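Local structure of glyoxylate reductase (Paecilomyces sp. J18, 3WNV) at residues L308-S313 against L320-P325; A17-L22 against L28-E33; I59-T64 against Y89-V94. The protein probably catalyses the NAD(P)H-dependent reduction of glyoxylate to glycolate as a member of the D-isomer specific 2-hydroxyacid dehydrogenase family. All coordinates share one frame; numbering follows the deposited sequence.

Interaction 1 (L308-S313 against L320-P325)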
# COMPACT_ATOMS: atom_id res chain seq x y z
N LEU A 308 8.88 2.78 -15.55
CA LEU A 308 9.31 3.18 -16.87
C LEU A 308 10.24 2.12 -17.45
O LEU A 308 10.27 1.92 -18.65
CB LEU A 308 9.94 4.58 -16.84
CG LEU A 308 8.88 5.68 -16.60
CD1 LEU A 308 9.54 7.00 -16.17
CD2 LEU A 308 8.01 5.90 -17.84
N ASN A 309 10.99 1.43 -16.57
CA ASN A 309 11.83 0.33 -17.03
C ASN A 309 11.02 -0.88 -17.47
O ASN A 309 11.39 -1.57 -18.42
CB ASN A 309 12.87 -0.03 -15.95
CG ASN A 309 14.02 0.95 -15.92
OD1 ASN A 309 14.39 1.48 -16.94
ND2 ASN A 309 14.57 1.21 -14.73
N ASN A 310 9.93 -1.17 -16.75
CA ASN A 310 8.95 -2.15 -17.21
C ASN A 310 8.40 -1.78 -18.58
O ASN A 310 8.35 -2.62 -19.47
CB ASN A 310 7.79 -2.28 -16.23
CG ASN A 310 8.06 -3.30 -15.16
OD1 ASN A 310 7.96 -4.51 -15.41
ND2 ASN A 310 8.41 -2.83 -13.95
N LEU A 311 7.96 -0.53 -18.76
CA LEU A 311 7.49 -0.07 -20.06
C LEU A 311 8.49 -0.26 -21.19
O LEU A 311 8.16 -0.72 -22.28
CB LEU A 311 7.12 1.41 -19.99
CG LEU A 311 5.78 1.65 -19.34
CD1 LEU A 311 5.64 3.10 -18.89
CD2 LEU A 311 4.71 1.25 -20.33
N ARG A 312 9.72 0.14 -20.94
CA ARG A 312 10.75 0.04 -21.96
C ARG A 312 11.01 -1.42 -22.31
O ARG A 312 11.14 -1.77 -23.50
CB ARG A 312 12.04 0.74 -21.47
CG ARG A 312 13.18 0.60 -22.46
CD ARG A 312 14.41 1.32 -21.95
NE ARG A 312 14.28 2.78 -22.00
CZ ARG A 312 14.51 3.49 -23.11
NH1 ARG A 312 14.86 2.87 -24.23
NH2 ARG A 312 14.38 4.82 -23.11
N SER A 313 11.04 -2.28 -21.30
CA SER A 313 11.22 -3.71 -21.54
C SER A 313 10.07 -4.27 -22.36
O SER A 313 10.26 -5.08 -23.27
CB SER A 313 11.30 -4.45 -20.20
OG SER A 313 11.63 -5.82 -20.40
N LEU A 320 7.83 -7.97 -19.28
CA LEU A 320 7.87 -7.11 -18.11
C LEU A 320 9.00 -7.50 -17.15
O LEU A 320 9.53 -8.62 -17.20
CB LEU A 320 6.52 -7.15 -17.39
CG LEU A 320 5.32 -6.58 -18.14
CD1 LEU A 320 4.00 -6.92 -17.41
CD2 LEU A 320 5.47 -5.05 -18.33
N LEU A 321 9.37 -6.57 -16.28
CA LEU A 321 10.37 -6.83 -15.26
C LEU A 321 9.72 -7.32 -13.97
O LEU A 321 10.20 -8.26 -13.33
CB LEU A 321 11.17 -5.55 -14.98
CG LEU A 321 11.87 -4.96 -16.18
CD1 LEU A 321 12.78 -3.82 -15.73
CD2 LEU A 321 12.67 -6.02 -16.90
N THR A 322 8.62 -6.67 -13.57
CA THR A 322 7.90 -7.02 -12.36
C THR A 322 6.41 -7.29 -12.60
O THR A 322 5.54 -6.62 -12.02
CB THR A 322 8.01 -5.95 -11.30
OG1 THR A 322 7.63 -4.67 -11.85
CG2 THR A 322 9.44 -5.87 -10.76
N GLN A 323 6.14 -8.26 -13.45
CA GLN A 323 4.75 -8.67 -13.72
C GLN A 323 4.07 -9.15 -12.44
O GLN A 323 4.70 -9.82 -11.61
CB GLN A 323 4.72 -9.78 -14.75
CG GLN A 323 3.30 -10.14 -15.19
CD GLN A 323 3.26 -11.09 -16.38
OE1 GLN A 323 4.22 -11.81 -16.65
NE2 GLN A 323 2.14 -11.09 -17.11
N VAL A 324 2.81 -8.76 -12.24
CA VAL A 324 2.07 -9.13 -11.02
C VAL A 324 2.02 -10.67 -10.86
O VAL A 324 1.89 -11.40 -11.83
CB VAL A 324 0.67 -8.53 -11.02
CG1 VAL A 324 0.75 -6.98 -10.96
CG2 VAL A 324 -0.17 -9.01 -12.24
N PRO A 325 2.15 -11.17 -9.60
CA PRO A 325 2.22 -12.62 -9.37
C PRO A 325 0.96 -13.36 -9.85
O PRO A 325 1.07 -14.50 -10.27
CB PRO A 325 2.40 -12.74 -7.84
CG PRO A 325 2.03 -11.39 -7.27
CD PRO A 325 2.39 -10.40 -8.37
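The side-chain oxygen OD1 of N310, on helix 297-317, takes two backbone N-H groups from L321 and T322, in the chain that has turned back past the end of the helix. The bond from T322 N to N310 OD1 is 2.9 Å long and nearly straight, 168° at the hydrogen, with the donor in the carbonyl plane on a lone pair. That from L321 N to N310 OD1 is shorter, 2.6 Å, but more bent, and its donor stands above the plane. The amide's other end is engaged too: N310 ND2 gives a hydrogen to T322 OG1 at 2.9 Å, with the hydroxyl tilted 26° out of the amide plane. A chi1 of 52° holds OG1 of T322 between its own N and carbonyl carbon, where it meets this donor and also bonds to S106 O; N310 ND2 has a further partner in L306 O. L321 brings carbon to the same group, its CB lying 3.4 Å from N310 OD1, while its two methyls reach successive turns of the helix: CD1 lies 3.8 Å from N309 CB, and CD2 lies 3.7 Å from S313 OG, a hydroxyl bonded to E319 O. CD2 of L320 lies beside N310 O, and the side chain packs on Y81 and C83 of strand 81-85. The contact thus pins the C-terminal tail to a helix lying on the five-stranded parallel sheet. With its oxygen accepting twice and its nitrogen donating to T322 and L306, the buried N310 amide is probably fixed in its rotation, since a flipped group would set its NH2 against two N-H donors.

Interaction 2 (A17-L22 against L28-E33)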
# COMPACT_ATOMS: atom_id res chain seq x y z
N ALA A 17 12.16 12.95 -17.63
CA ALA A 17 13.21 12.72 -18.65
C ALA A 17 13.18 11.31 -19.21
O ALA A 17 13.34 11.12 -20.42
CB ALA A 17 14.56 13.00 -18.07
N GLU A 18 12.96 10.34 -18.33
CA GLU A 18 12.93 8.93 -18.70
C GLU A 18 11.68 8.62 -19.53
O GLU A 18 11.73 7.78 -20.43
CB GLU A 18 13.01 8.04 -17.45
CG GLU A 18 14.43 7.97 -16.81
CD GLU A 18 14.83 9.20 -15.97
OE1 GLU A 18 13.98 10.09 -15.72
OE2 GLU A 18 16.00 9.26 -15.54
N TRP A 19 10.56 9.28 -19.21
CA TRP A 19 9.35 9.14 -20.02
C TRP A 19 9.61 9.73 -21.41
O TRP A 19 9.41 9.04 -22.40
CB TRP A 19 8.14 9.82 -19.34
CG TRP A 19 6.94 10.04 -20.26
CD1 TRP A 19 6.56 11.22 -20.84
CD2 TRP A 19 5.97 9.06 -20.69
NE1 TRP A 19 5.44 11.04 -21.59
CE2 TRP A 19 5.05 9.73 -21.52
CE3 TRP A 19 5.81 7.69 -20.46
CZ2 TRP A 19 3.96 9.08 -22.13
CZ3 TRP A 19 4.74 7.04 -21.06
CH2 TRP A 19 3.82 7.73 -21.88
N GLU A 20 10.10 10.97 -21.49
CA GLU A 20 10.33 11.60 -22.79
C GLU A 20 11.28 10.78 -23.64
O GLU A 20 11.15 10.73 -24.87
CB GLU A 20 10.87 13.01 -22.62
CG GLU A 20 9.94 13.91 -21.81
CD GLU A 20 8.71 14.37 -22.58
OE1 GLU A 20 8.50 13.97 -23.75
OE2 GLU A 20 7.94 15.16 -21.98
N ALA A 21 12.25 10.14 -23.00
CA ALA A 21 13.21 9.32 -23.72
C ALA A 21 12.56 8.18 -24.52
O ALA A 21 13.10 7.74 -25.53
CB ALA A 21 14.24 8.78 -22.76
N LEU A 22 11.41 7.69 -24.09
CA LEU A 22 10.72 6.61 -24.82
C LEU A 22 10.19 7.02 -26.17
O LEU A 22 9.72 6.19 -26.94
CB LEU A 22 9.55 6.04 -23.99
CG LEU A 22 9.91 5.43 -22.64
CD1 LEU A 22 8.63 5.21 -21.82
CD2 LEU A 22 10.67 4.11 -22.81
N LEU A 28 4.36 9.21 -27.78
CA LEU A 28 3.93 9.40 -26.39
C LEU A 28 2.63 10.20 -26.37
O LEU A 28 2.53 11.24 -27.01
CB LEU A 28 5.04 10.11 -25.57
CG LEU A 28 6.42 9.44 -25.58
CD1 LEU A 28 7.47 10.29 -24.82
CD2 LEU A 28 6.38 8.00 -25.01
N LYS A 29 1.64 9.67 -25.65
CA LYS A 29 0.32 10.30 -25.50
C LYS A 29 0.04 10.48 -24.02
O LYS A 29 0.54 9.72 -23.19
CB LYS A 29 -0.78 9.44 -26.15
CG LYS A 29 -0.66 9.41 -27.65
CD LYS A 29 -1.88 8.78 -28.30
CE LYS A 29 -1.64 8.56 -29.78
NZ LYS A 29 -1.43 9.81 -30.53
N GLU A 30 -0.72 11.50 -23.66
CA GLU A 30 -1.00 11.68 -22.24
C GLU A 30 -2.46 11.99 -21.94
O GLU A 30 -3.08 12.77 -22.65
CB GLU A 30 -0.15 12.83 -21.66
CG GLU A 30 1.35 12.64 -21.74
CD GLU A 30 2.10 13.76 -21.03
OE1 GLU A 30 1.52 14.33 -20.08
OE2 GLU A 30 3.26 14.05 -21.40
N PHE A 31 -2.96 11.42 -20.83
CA PHE A 31 -4.27 11.80 -20.27
C PHE A 31 -4.04 12.31 -18.86
O PHE A 31 -4.14 11.55 -17.88
CB PHE A 31 -5.21 10.58 -20.25
CG PHE A 31 -6.61 10.90 -19.77
CD1 PHE A 31 -7.53 11.47 -20.63
CD2 PHE A 31 -7.00 10.59 -18.47
CE1 PHE A 31 -8.82 11.76 -20.22
CE2 PHE A 31 -8.29 10.87 -18.04
CZ PHE A 31 -9.20 11.47 -18.93
N PRO A 32 -3.69 13.61 -18.73
CA PRO A 32 -3.26 14.12 -17.42
C PRO A 32 -4.42 14.30 -16.43
O PRO A 32 -4.21 14.19 -15.22
CB PRO A 32 -2.66 15.49 -17.76
CG PRO A 32 -3.25 15.86 -19.06
CD PRO A 32 -3.47 14.58 -19.81
N GLU A 33 -5.61 14.55 -16.96
CA GLU A 33 -6.82 14.70 -16.15
C GLU A 33 -8.03 14.65 -17.07
O GLU A 33 -7.90 14.74 -18.29
CB GLU A 33 -6.78 16.05 -15.44
CG GLU A 33 -6.67 17.20 -16.42
CD GLU A 33 -6.53 18.51 -15.72
OE1 GLU A 33 -6.55 18.51 -14.47
OE2 GLU A 33 -6.43 19.55 -16.41
O HOH W 1 4.26 13.13 -23.52
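W19 and L28 form the centre of this contact, where helix 16-21 packs on strand 27-31 in the beta-alpha-beta unit that begins with strand 5-9. Methyl CD2 of L28 lies over the six-membered ring of W19, 4.0 Å from the centroid and 15° off the ring normal, a CH-pi contact. The other methyl, CD1, comes up to the helix backbone, 3.3 Å from W19 O. L22 adds a carbon contact from the C-terminal end of 17-22, its CB 3.9 Å from L28 CD2. Around the indole, K29 O sits at the ring edge, 3.6 Å from W19 CZ2. The ring reaches the strand because its CG is anti to the backbone N (chi1 166°), and it is also walled by A6 and L8 of strand 5-9 and by L308 of helix 297-317. With an alanine in place of W19 the indole is gone, which is likely to open a gap beside L28 and leave the water at E30 without its N-H donor. Farther out, the carboxylates of E20 and E30 lie near each other but not in contact, and R16 forms salt bridges with both, which probably offsets their like charges. The E30 carboxylate stands 81° from the indole plane and is linked to the ring through water: W19 NE1 donates to that water, lying at the ring's edge, over 3.1 Å, and the water in turn donates to E30 OE2 at 2.5 Å.

Interaction 3 (I59-T64 against Y89-V94)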
# COMPACT_ATOMS: atom_id res chain seq x y z
N ILE A 59 -2.33 7.07 -7.56
CA ILE A 59 -2.90 8.41 -7.51
C ILE A 59 -3.79 8.74 -8.70
O ILE A 59 -4.82 9.44 -8.54
CB ILE A 59 -1.78 9.47 -7.34
CG1 ILE A 59 -1.20 9.36 -5.94
CG2 ILE A 59 -2.31 10.84 -7.53
CD1 ILE A 59 0.06 10.18 -5.76
N SER A 60 -3.43 8.25 -9.90
CA SER A 60 -4.13 8.59 -11.14
C SER A 60 -5.55 8.03 -11.22
O SER A 60 -6.32 8.39 -12.12
CB SER A 60 -3.34 8.12 -12.38
OG SER A 60 -3.28 6.67 -12.47
N THR A 61 -5.91 7.17 -10.26
CA THR A 61 -7.25 6.60 -10.17
C THR A 61 -8.29 7.75 -10.09
O THR A 61 -9.42 7.63 -10.56
CB THR A 61 -7.36 5.69 -8.94
OG1 THR A 61 -6.33 4.71 -9.00
CG2 THR A 61 -8.69 4.94 -8.94
N LYS A 62 -7.88 8.88 -9.52
CA LYS A 62 -8.81 10.00 -9.42
C LYS A 62 -9.16 10.54 -10.80
O LYS A 62 -10.15 11.24 -10.95
CB LYS A 62 -8.25 11.11 -8.53
CG LYS A 62 -7.06 11.87 -9.12
CD LYS A 62 -6.39 12.72 -8.04
CE LYS A 62 -5.42 13.70 -8.64
NZ LYS A 62 -5.44 15.00 -7.90
N HIS A 63 -8.36 10.24 -11.82
CA HIS A 63 -8.68 10.79 -13.13
C HIS A 63 -9.50 9.84 -13.99
O HIS A 63 -10.13 10.26 -14.96
CB HIS A 63 -7.42 11.20 -13.90
CG HIS A 63 -6.52 12.13 -13.15
ND1 HIS A 63 -6.85 13.44 -12.88
CD2 HIS A 63 -5.27 11.95 -12.66
CE1 HIS A 63 -5.86 14.02 -12.22
NE2 HIS A 63 -4.89 13.14 -12.07
N THR A 64 -9.50 8.55 -13.65
CA THR A 64 -10.19 7.61 -14.52
C THR A 64 -11.15 6.70 -13.77
O THR A 64 -11.92 5.97 -14.40
CB THR A 64 -9.19 6.70 -15.25
OG1 THR A 64 -8.48 5.95 -14.26
CG2 THR A 64 -8.18 7.52 -16.09
N TYR A 89 -2.22 -2.89 -6.08
CA TYR A 89 -2.94 -2.61 -7.35
C TYR A 89 -4.38 -3.10 -7.27
O TYR A 89 -4.89 -3.70 -8.20
CB TYR A 89 -2.20 -3.23 -8.53
CG TYR A 89 -1.66 -4.63 -8.26
CD1 TYR A 89 -0.41 -4.81 -7.68
CD2 TYR A 89 -2.43 -5.76 -8.57
CE1 TYR A 89 0.09 -6.07 -7.44
CE2 TYR A 89 -1.93 -7.03 -8.35
CZ TYR A 89 -0.69 -7.18 -7.75
OH TYR A 89 -0.24 -8.45 -7.52
N ASP A 90 -5.03 -2.86 -6.12
CA ASP A 90 -6.37 -3.39 -5.92
C ASP A 90 -7.34 -2.55 -6.73
O ASP A 90 -8.53 -2.87 -6.81
CB ASP A 90 -6.72 -3.47 -4.42
CG ASP A 90 -6.51 -2.16 -3.71
OD1 ASP A 90 -7.42 -1.30 -3.75
OD2 ASP A 90 -5.45 -1.99 -3.09
N ASN A 91 -6.83 -1.49 -7.40
CA ASN A 91 -7.69 -0.74 -8.35
C ASN A 91 -7.55 -1.19 -9.83
O ASN A 91 -8.04 -0.54 -10.77
CB ASN A 91 -7.44 0.76 -8.22
CG ASN A 91 -5.98 1.09 -8.23
OD1 ASN A 91 -5.17 0.36 -8.83
ND2 ASN A 91 -5.62 2.14 -7.51
N ILE A 92 -6.87 -2.32 -10.04
CA ILE A 92 -6.87 -2.96 -11.35
C ILE A 92 -7.49 -4.35 -11.22
O ILE A 92 -7.11 -5.13 -10.33
CB ILE A 92 -5.46 -3.15 -11.86
CG1 ILE A 92 -4.71 -1.82 -11.84
CG2 ILE A 92 -5.46 -3.80 -13.26
CD1 ILE A 92 -3.26 -1.94 -12.32
N ASP A 93 -8.42 -4.68 -12.11
CA ASP A 93 -8.98 -6.03 -12.14
C ASP A 93 -8.06 -6.90 -12.97
O ASP A 93 -8.18 -6.99 -14.20
CB ASP A 93 -10.36 -5.97 -12.78
CG ASP A 93 -11.08 -7.30 -12.73
OD1 ASP A 93 -10.43 -8.38 -12.75
OD2 ASP A 93 -12.33 -7.25 -12.68
N VAL A 94 -7.12 -7.54 -12.30
CA VAL A 94 -6.13 -8.36 -12.98
C VAL A 94 -6.69 -9.48 -13.87
O VAL A 94 -6.23 -9.67 -14.99
CB VAL A 94 -5.07 -8.89 -11.99
CG1 VAL A 94 -4.09 -9.81 -12.72
CG2 VAL A 94 -4.36 -7.70 -11.28
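T61 and N91 face each other where the two backbones come nearest, their CA atoms 7.6 Å apart, the nearest CA pair of 59-64 and 89-94. The first segment follows strand 51-57 and forms a short, weakly bonded helical turn in which each amide reaches three residues back, as in H63 N to S60 O at 2.8 Å. The second follows strand 81-85 and folds as a type I beta turn from Y89 to I92, closed by I92 N to Y89 O at 3.0 Å; D93 then caps the next helix through its OD1 and A96 N. Both CB atoms of the facing pair point toward the opposite segment. The single close approach is T61 OG1 to N91 ND2 at 3.1 Å, but the angle is poor and the pair is not a hydrogen bond. Each group has a better partner in N58: T61 OG1 bonds to N58 O, and N91 ND2 to N58 OD1, so that one residue serves both sides. On N91 the amide carbon stands between the backbone N and carbonyl carbon (chi1 48°), which sets the amide on the side of T61, with ND2 turned to it, while its oxygen OD1 takes NH1 of R56. The amide is thereby held at both ends, by an acceptor at its nitrogen and a probably charged donor at its oxygen. Beside it, D90 forms a salt bridge with R244. Two loops leaving the C-terminal ends of adjacent parallel strands and meeting at that edge of the sheet are characteristic of a doubly wound alpha/beta domain, and the D90-R244 bridge is consistent with a place facing the NAD-binding domain.

All three contacts belong to the region built on the five-stranded parallel sheet. Interactions 1 and 2 are partly buried and share a face: L308 and R312 of helix 297-317 touch E18, W19, A21 and L22 of segment 17-22, so the C-terminal helix and helix 16-21 pack side by side. Interaction 3 is a slight surface contact between loops, reaching interaction 1 through Y89 against V324 and P325, and interaction 2 through H63 against P32 and E33. Chemistry follows place: a buried amide binding backbone in 308-313/320-325, an aromatic-aliphatic core edged by water and carboxylates in 17-22/28-33, and polar groups joined mainly through outside residues in 59-64/89-94.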